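Local coordinates for protein probable glucarate dehydratase (Mycobacterium smegmatis str. MC2 155, PDB 3VDG) that probably dehydrates glucarate or a related acid sugar, as a metal-dependent lyase of the enolase superfamily, at residues Arg27-Gly32 and Ile92-Phe98; Gly50-Pro54 and Phe174-His180; Arg84-Ala89 and Val135-Phe139. All blocks are in the same frame, centred on the assembly; numbering follows the deposited sequence.

Contact 1. Residues Arg27-Gly32 and Ile92-Phe98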
# COMPACT_ATOMS: atom_id res chain seq x y z
N ARG A 27 24.23 -8.44 -6.22
CA ARG A 27 23.05 -9.31 -6.26
C ARG A 27 23.03 -10.28 -5.09
O ARG A 27 24.05 -10.90 -4.74
CB ARG A 27 23.02 -10.09 -7.60
CG ARG A 27 21.89 -11.12 -7.72
CD ARG A 27 21.68 -11.53 -9.18
NE ARG A 27 20.67 -12.59 -9.33
CZ ARG A 27 19.36 -12.37 -9.40
NH1 ARG A 27 18.89 -11.12 -9.35
NH2 ARG A 27 18.52 -13.38 -9.53
N ILE A 28 21.86 -10.40 -4.45
CA ILE A 28 21.66 -11.40 -3.39
C ILE A 28 20.36 -12.13 -3.67
O ILE A 28 19.27 -11.56 -3.64
CB ILE A 28 21.68 -10.78 -1.98
CG1 ILE A 28 21.24 -11.82 -0.93
CG2 ILE A 28 20.87 -9.49 -1.92
CD1 ILE A 28 21.52 -11.34 0.48
N ARG A 29 20.48 -13.41 -3.98
CA ARG A 29 19.37 -14.13 -4.52
C ARG A 29 19.19 -15.47 -3.81
O ARG A 29 20.10 -15.97 -3.13
CB ARG A 29 19.52 -14.30 -6.04
CG ARG A 29 20.78 -15.05 -6.47
CD ARG A 29 20.54 -16.56 -6.48
NE ARG A 29 21.67 -17.29 -7.07
CZ ARG A 29 21.65 -18.59 -7.34
NH1 ARG A 29 20.57 -19.32 -7.08
NH2 ARG A 29 22.71 -19.16 -7.90
N ILE A 30 18.01 -16.04 -3.98
CA ILE A 30 17.63 -17.24 -3.25
C ILE A 30 18.29 -18.47 -3.87
O ILE A 30 18.27 -18.63 -5.10
CB ILE A 30 16.09 -17.39 -3.33
CG1 ILE A 30 15.42 -16.24 -2.55
CG2 ILE A 30 15.66 -18.78 -2.82
CD1 ILE A 30 13.95 -16.01 -2.92
N THR A 31 18.85 -19.33 -3.02
CA THR A 31 19.44 -20.59 -3.50
C THR A 31 18.56 -21.79 -3.14
O THR A 31 18.68 -22.85 -3.73
CB THR A 31 20.86 -20.79 -2.96
OG1 THR A 31 20.84 -20.71 -1.53
CG2 THR A 31 21.83 -19.73 -3.54
N GLY A 32 17.66 -21.62 -2.18
CA GLY A 32 16.81 -22.73 -1.74
C GLY A 32 16.06 -22.34 -0.49
O GLY A 32 16.30 -21.27 0.08
N ILE A 92 11.01 -20.25 -6.86
CA ILE A 92 11.64 -18.93 -6.63
C ILE A 92 13.15 -18.99 -6.48
O ILE A 92 13.79 -17.97 -6.27
CB ILE A 92 11.03 -18.20 -5.42
CG1 ILE A 92 11.30 -18.98 -4.14
CG2 ILE A 92 9.53 -18.05 -5.62
CD1 ILE A 92 10.79 -18.25 -2.89
N VAL A 93 13.74 -20.18 -6.60
CA VAL A 93 15.20 -20.27 -6.63
C VAL A 93 15.74 -19.40 -7.78
O VAL A 93 15.20 -19.40 -8.89
CB VAL A 93 15.69 -21.73 -6.77
CG1 VAL A 93 17.20 -21.78 -7.00
CG2 VAL A 93 15.32 -22.52 -5.52
N GLY A 94 16.79 -18.63 -7.50
CA GLY A 94 17.35 -17.76 -8.52
C GLY A 94 16.68 -16.40 -8.59
O GLY A 94 16.78 -15.73 -9.61
N ARG A 95 16.01 -15.96 -7.53
CA ARG A 95 15.37 -14.63 -7.55
C ARG A 95 15.91 -13.76 -6.42
O ARG A 95 16.14 -14.25 -5.32
CB ARG A 95 13.85 -14.75 -7.41
CG ARG A 95 13.21 -15.60 -8.49
CD ARG A 95 13.35 -14.93 -9.87
NE ARG A 95 13.02 -15.87 -10.93
CZ ARG A 95 12.91 -15.52 -12.21
NH1 ARG A 95 13.11 -14.27 -12.57
NH2 ARG A 95 12.59 -16.43 -13.11
N SER A 96 16.13 -12.48 -6.70
CA SER A 96 16.61 -11.52 -5.70
C SER A 96 15.63 -11.43 -4.54
O SER A 96 14.43 -11.39 -4.77
CB SER A 96 16.70 -10.14 -6.33
OG SER A 96 16.99 -9.16 -5.33
N VAL A 97 16.13 -11.33 -3.31
CA VAL A 97 15.25 -11.21 -2.15
C VAL A 97 14.59 -9.85 -2.11
O VAL A 97 13.69 -9.64 -1.31
CB VAL A 97 15.98 -11.44 -0.80
CG1 VAL A 97 16.50 -12.88 -0.70
CG2 VAL A 97 17.13 -10.45 -0.61
N PHE A 98 15.04 -8.91 -2.95
CA PHE A 98 14.38 -7.61 -3.05
C PHE A 98 13.26 -7.62 -4.09
O PHE A 98 12.46 -6.67 -4.18
CB PHE A 98 15.40 -6.51 -3.39
CG PHE A 98 16.33 -6.18 -2.25
CD1 PHE A 98 15.99 -5.19 -1.33
CD2 PHE A 98 17.53 -6.86 -2.09
CE1 PHE A 98 16.83 -4.88 -0.28
CE2 PHE A 98 18.37 -6.56 -1.03
CZ PHE A 98 18.02 -5.58 -0.12
O HOH W 1 19.80 -8.76 -5.51
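Ile30 points its branched side chain at the 92-98 loop, between Ile92 and Val97. Its CD1 meets CD1 of Ile92 at 3.9 Å, while its CG1 lies 4.0 Å from CG1 of Val97; CG2 leans over the backbone of Ile92 and Val93. A beta-branched aliphatic residue suits this place, because it keeps an extended backbone and still offers methyls in several directions. The same residue is held through its main chain: Ile30 N donates to Arg95 O (2.9 Å), and Ile30 O accepts from Gly94 N at 2.8 Å. A second donor, NH1 of Arg29, reaches Ile30 O at 3.1 Å from the opposite face of the carbonyl, the arginine chain being bent at chi2 (87°).

Together these bonds dock a type II turn, with Gly94 at its third position, where a positive phi favours glycine, onto the start of edge strand 30-41 of the three-stranded antiparallel sheet in the N-terminal domain. Arg29 and Ser96 form a lone antiparallel bridge, a non-hydrogen-bonded pair with CA atoms 4.0 Å apart.

On the far side of that bridge Val97 N donates to Ile28 O (3.2 Å). Ile28 carries its CG2 between the backbone N and the carbonyl carbon, and that methyl touches both CG2 of Val97 and the edge of the Phe98 ring, at CE2 (4.0 Å). Val146 of helix 131-151 packs against Ile28 and Val97, whereas Ile103 of helix 100-111 lies against Ile30 and Ile92.

Contact 2. Residues Gly50-Pro54 and Phe174-His180. With ACT (acetate ion), chain E.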
# COMPACT_ATOMS: atom_id res chain seq x y z
N GLY A 50 -15.30 -26.69 17.94
CA GLY A 50 -14.60 -27.82 18.55
C GLY A 50 -13.69 -27.43 19.69
O GLY A 50 -14.03 -26.57 20.52
N VAL A 51 -12.53 -28.08 19.75
CA VAL A 51 -11.57 -27.84 20.82
C VAL A 51 -10.16 -27.98 20.22
O VAL A 51 -9.96 -28.78 19.31
CB VAL A 51 -11.77 -28.84 21.99
CG1 VAL A 51 -11.63 -30.28 21.51
CG2 VAL A 51 -10.81 -28.57 23.13
N HIS A 52 -9.19 -27.20 20.70
CA HIS A 52 -7.83 -27.32 20.13
C HIS A 52 -7.26 -28.68 20.38
O HIS A 52 -7.43 -29.23 21.46
CB HIS A 52 -6.89 -26.30 20.75
CG HIS A 52 -7.12 -24.90 20.27
ND1 HIS A 52 -6.15 -23.97 20.26
CD2 HIS A 52 -8.25 -24.29 19.74
CE1 HIS A 52 -6.63 -22.81 19.76
NE2 HIS A 52 -7.92 -23.01 19.45
N GLN A 53 -6.54 -29.21 19.39
CA GLN A 53 -5.74 -30.44 19.55
C GLN A 53 -4.60 -30.25 20.56
O GLN A 53 -4.22 -29.11 20.86
CB GLN A 53 -5.20 -30.84 18.18
CG GLN A 53 -6.25 -31.53 17.32
CD GLN A 53 -5.96 -31.42 15.84
OE1 GLN A 53 -5.83 -30.33 15.29
NE2 GLN A 53 -5.89 -32.55 15.18
N PRO A 54 -4.07 -31.35 21.12
CA PRO A 54 -2.99 -31.22 22.13
C PRO A 54 -1.67 -30.65 21.59
O PRO A 54 -0.81 -30.24 22.38
CB PRO A 54 -2.78 -32.66 22.63
CG PRO A 54 -3.53 -33.54 21.69
CD PRO A 54 -4.59 -32.72 21.03
N PHE A 174 -10.10 -17.94 26.68
CA PHE A 174 -10.89 -19.03 26.11
C PHE A 174 -11.57 -19.80 27.24
O PHE A 174 -10.98 -20.05 28.29
CB PHE A 174 -9.97 -20.05 25.44
CG PHE A 174 -9.42 -19.61 24.10
CD1 PHE A 174 -8.30 -18.78 24.04
CD2 PHE A 174 -9.98 -20.08 22.93
CE1 PHE A 174 -7.77 -18.40 22.82
CE2 PHE A 174 -9.45 -19.71 21.69
CZ PHE A 174 -8.34 -18.87 21.64
N TYR A 175 -12.81 -20.20 27.02
CA TYR A 175 -13.36 -21.31 27.80
C TYR A 175 -12.47 -22.52 27.49
O TYR A 175 -12.04 -22.69 26.34
CB TYR A 175 -14.80 -21.57 27.34
CG TYR A 175 -15.73 -20.42 27.68
CD1 TYR A 175 -16.13 -20.19 28.99
CD2 TYR A 175 -16.16 -19.55 26.69
CE1 TYR A 175 -16.97 -19.13 29.31
CE2 TYR A 175 -17.01 -18.49 26.99
CZ TYR A 175 -17.41 -18.29 28.31
OH TYR A 175 -18.27 -17.25 28.61
N LYS A 176 -12.18 -23.35 28.49
CA LYS A 176 -11.32 -24.51 28.27
C LYS A 176 -11.62 -25.61 29.29
O LYS A 176 -12.01 -25.33 30.43
CB LYS A 176 -9.82 -24.11 28.38
CG LYS A 176 -9.40 -23.61 29.76
CD LYS A 176 -7.94 -23.12 29.82
CE LYS A 176 -6.94 -24.24 29.58
NZ LYS A 176 -7.08 -25.34 30.58
N TRP A 177 -11.42 -26.86 28.88
CA TRP A 177 -11.39 -27.96 29.84
C TRP A 177 -10.15 -27.88 30.68
O TRP A 177 -9.24 -27.13 30.35
CB TRP A 177 -11.35 -29.29 29.12
CG TRP A 177 -12.51 -29.57 28.20
CD1 TRP A 177 -13.82 -29.07 28.28
CD2 TRP A 177 -12.51 -30.46 27.05
NE1 TRP A 177 -14.58 -29.58 27.26
CE2 TRP A 177 -13.85 -30.43 26.49
CE3 TRP A 177 -11.54 -31.25 26.44
CZ2 TRP A 177 -14.19 -31.16 25.37
CZ3 TRP A 177 -11.90 -31.99 25.31
CH2 TRP A 177 -13.20 -31.93 24.79
N ALA A 178 -10.09 -28.67 31.75
CA ALA A 178 -8.94 -28.66 32.64
C ALA A 178 -7.75 -29.34 31.98
O ALA A 178 -6.60 -29.00 32.26
CB ALA A 178 -9.29 -29.36 33.96
N ALA A 179 -8.03 -30.31 31.12
CA ALA A 179 -6.98 -31.17 30.59
C ALA A 179 -7.48 -31.77 29.31
O ALA A 179 -8.68 -31.88 29.11
CB ALA A 179 -6.68 -32.30 31.58
N HIS A 180 -6.58 -32.19 28.44
CA HIS A 180 -7.01 -33.06 27.34
C HIS A 180 -7.34 -34.40 27.94
O HIS A 180 -6.73 -34.78 28.94
CB HIS A 180 -5.90 -33.22 26.31
CG HIS A 180 -5.66 -31.97 25.48
ND1 HIS A 180 -6.38 -31.68 24.38
CD2 HIS A 180 -4.75 -30.93 25.65
CE1 HIS A 180 -5.96 -30.50 23.87
NE2 HIS A 180 -4.96 -30.05 24.64
C ACT E . -8.97 -20.21 17.88
O ACT E . -7.74 -20.11 18.14
OXT ACT E . -9.62 -21.23 18.21
CH3 ACT E . -9.70 -19.10 17.18
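Pro54 lies over one face of the His180 imidazole, its CB 3.9 Å from the ring centroid and almost on the ring normal, a CH-pi contact. The proline's rigid ring presents slightly positive C-H groups to the pi face. In His180, a chi1 of -71° sets CG beside the backbone N and anti to the carbonyl carbon, and CE1, at the ring edge, meets His52 O (3.1 Å), a buried carbonyl that has no hydrogen-bonding partner. Tyr430 OH bonds ND1 and the Asp42 carbonyl bonds NE2, which fixes the imidazole's rotation.

Val51 sets its methyls against the far end of the Trp177 indole: CG1 is 4.0 Å from CH2, and CG2 lies over the face near the rim. The His52 and Phe174 rings meet obliquely, planes at 69°. NE2 of His52 donates an almost straight bond (172°) to acetate OXT at 2.8 Å, while Asp42 takes ND1. The acetate, probably from the crystallisation liquor, also bonds to Asn47 and His372.

Phe174 belongs to the barrel side, consistent with the enolase superfamily, in which N-terminal capping-domain loops close over the barrel mouth. The contact joins the 46-51 hairpin to the loop before helix 194-208, with helix 427-434 packed against Val51, Pro54 and Trp177.

Contact 3. Residues Arg84-Ala89 and Val135-Phe139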
# COMPACT_ATOMS: atom_id res chain seq x y z
N ARG A 84 2.38 -27.19 -1.12
CA ARG A 84 2.42 -25.91 -1.82
C ARG A 84 3.68 -25.13 -1.50
O ARG A 84 4.27 -24.49 -2.38
CB ARG A 84 1.18 -25.06 -1.49
CG ARG A 84 -0.07 -25.58 -2.20
CD ARG A 84 -1.33 -25.03 -1.55
NE ARG A 84 -2.54 -25.53 -2.21
CZ ARG A 84 -3.77 -25.43 -1.71
NH1 ARG A 84 -3.97 -24.84 -0.54
NH2 ARG A 84 -4.80 -25.92 -2.39
N LEU A 85 4.10 -25.16 -0.24
CA LEU A 85 5.30 -24.45 0.16
C LEU A 85 6.51 -25.02 -0.60
O LEU A 85 7.39 -24.27 -1.01
CB LEU A 85 5.54 -24.55 1.66
CG LEU A 85 4.53 -23.83 2.56
CD1 LEU A 85 4.80 -24.17 4.02
CD2 LEU A 85 4.59 -22.33 2.32
N GLN A 86 6.54 -26.32 -0.78
CA GLN A 86 7.65 -26.96 -1.52
C GLN A 86 7.63 -26.53 -2.98
O GLN A 86 8.63 -26.23 -3.51
CB GLN A 86 7.57 -28.49 -1.42
CG GLN A 86 7.93 -29.03 -0.04
CD GLN A 86 9.37 -28.72 0.32
OE1 GLN A 86 10.26 -28.78 -0.52
NE2 GLN A 86 9.60 -28.38 1.58
N ALA A 87 6.47 -26.47 -3.59
CA ALA A 87 6.37 -26.02 -4.98
C ALA A 87 6.79 -24.54 -5.13
O ALA A 87 7.45 -24.17 -6.10
CB ALA A 87 4.96 -26.24 -5.50
N ALA A 88 6.45 -23.72 -4.14
CA ALA A 88 6.81 -22.30 -4.14
C ALA A 88 8.31 -22.15 -4.02
O ALA A 88 8.93 -21.38 -4.74
CB ALA A 88 6.13 -21.58 -2.96
N ALA A 89 8.88 -22.88 -3.07
CA ALA A 89 10.33 -22.83 -2.85
C ALA A 89 11.07 -23.14 -4.14
O ALA A 89 12.05 -22.47 -4.49
CB ALA A 89 10.73 -23.81 -1.75
N VAL A 135 0.58 -18.87 0.74
CA VAL A 135 1.84 -19.54 0.37
C VAL A 135 3.00 -18.55 0.25
O VAL A 135 4.09 -18.82 0.72
CB VAL A 135 1.67 -20.37 -0.91
CG1 VAL A 135 3.01 -21.00 -1.32
CG2 VAL A 135 0.60 -21.44 -0.70
N PHE A 136 2.72 -17.38 -0.32
CA PHE A 136 3.72 -16.33 -0.52
C PHE A 136 4.16 -15.74 0.82
O PHE A 136 5.34 -15.47 1.03
CB PHE A 136 3.09 -15.24 -1.42
CG PHE A 136 3.89 -13.96 -1.54
CD1 PHE A 136 5.20 -13.95 -1.98
CD2 PHE A 136 3.27 -12.73 -1.28
CE1 PHE A 136 5.91 -12.76 -2.11
CE2 PHE A 136 3.97 -11.54 -1.40
CZ PHE A 136 5.29 -11.55 -1.83
N SER A 137 3.20 -15.56 1.72
CA SER A 137 3.50 -14.88 2.98
C SER A 137 4.84 -15.24 3.67
O SER A 137 5.67 -14.36 3.89
CB SER A 137 2.33 -15.09 3.96
OG SER A 137 2.62 -14.44 5.18
N PRO A 138 5.05 -16.53 4.04
CA PRO A 138 6.29 -16.83 4.77
C PRO A 138 7.57 -16.56 3.97
O PRO A 138 8.61 -16.23 4.54
CB PRO A 138 6.18 -18.35 5.05
CG PRO A 138 5.25 -18.86 3.99
CD PRO A 138 4.23 -17.74 3.82
N PHE A 139 7.49 -16.71 2.65
CA PHE A 139 8.66 -16.40 1.82
C PHE A 139 8.91 -14.91 1.77
O PHE A 139 10.06 -14.46 1.78
CB PHE A 139 8.51 -16.98 0.42
CG PHE A 139 8.48 -18.47 0.41
CD1 PHE A 139 9.65 -19.20 0.58
CD2 PHE A 139 7.27 -19.14 0.27
CE1 PHE A 139 9.62 -20.59 0.62
CE2 PHE A 139 7.24 -20.53 0.29
CZ PHE A 139 8.42 -21.26 0.46
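Val135 faces helix 84-89 with both of its methyls. CG1, placed opposite the backbone N by a chi1 of 177°, meets Ala88 CB at 3.6 Å, and CG2 rests against the aliphatic start of Arg84, 3.8 Å from its CB. Arg84 crosses the valine at about a right angle and sends its extended chain away, to a salt bridge with Asp118; only its hydrocarbon part serves the packing. Alanine suits position 88 because Val135 CG1 and Phe139 CE2 both press on its single methyl.

One turn on, Pro138 brings its ring to Leu85, CG lying 3.9 Å from CD2. Helix 131-151 is kinked here because Pro138 N has no bond to the turn before; the ring's CG is what touches Leu85.

Phe139 comes next, its side chain pointing toward the other helix. Its ring lies among Leu85, Ala88 and Ala89: CE2 touches Ala88 CB at 3.6 Å and Leu85 CD2 at 3.8 Å, while CZ lies 3.5 Å from Leu85 O, which is near the ring plane, and also touches Ala89 CB. That carbonyl is already engaged in the helix by Ala89 N. With the axes 10.0 Å apart and inclined at 58°, Phe139 and Leu85 are long enough to span the interval, and Ala88 and Ala89 accommodate the phenyl. Ile61 of strand 55-65 places Pro138 and Phe139 on the N-terminal sheet, while helix 100-111 packs through Ile107 on Ala88 and Val135.

No hydrogen bond crosses between the two segments, so their grip comes from the fit of buried hydrocarbon, with at most a weak electrostatic gain where the slightly positive ring edge faces a carbonyl oxygen.

In the fold
From the N terminus the chain starts contact 1 at 27-32, where strand 30-41 begins, and contact 2 at 50-54. Helix 79-92 carries 84-89, the first half of contact 3, before 92-98 closes contact 1. Helix 131-151 closes contact 3 at 135-139, and 174-180, past the first barrel strand, closes contact 2 last. Contact 1 therefore crosses both others, whereas contact 3 falls wholly within the span of contact 2. Contacts 1 and 3 touch, Ile92 CD1 to Phe139 CD1 at 3.8 Å, so that segment 92-98 and helix 131-151 are packed together within the N-terminal part; contact 2, its centre 42 Å from that of contact 1, ties this domain to the barrel.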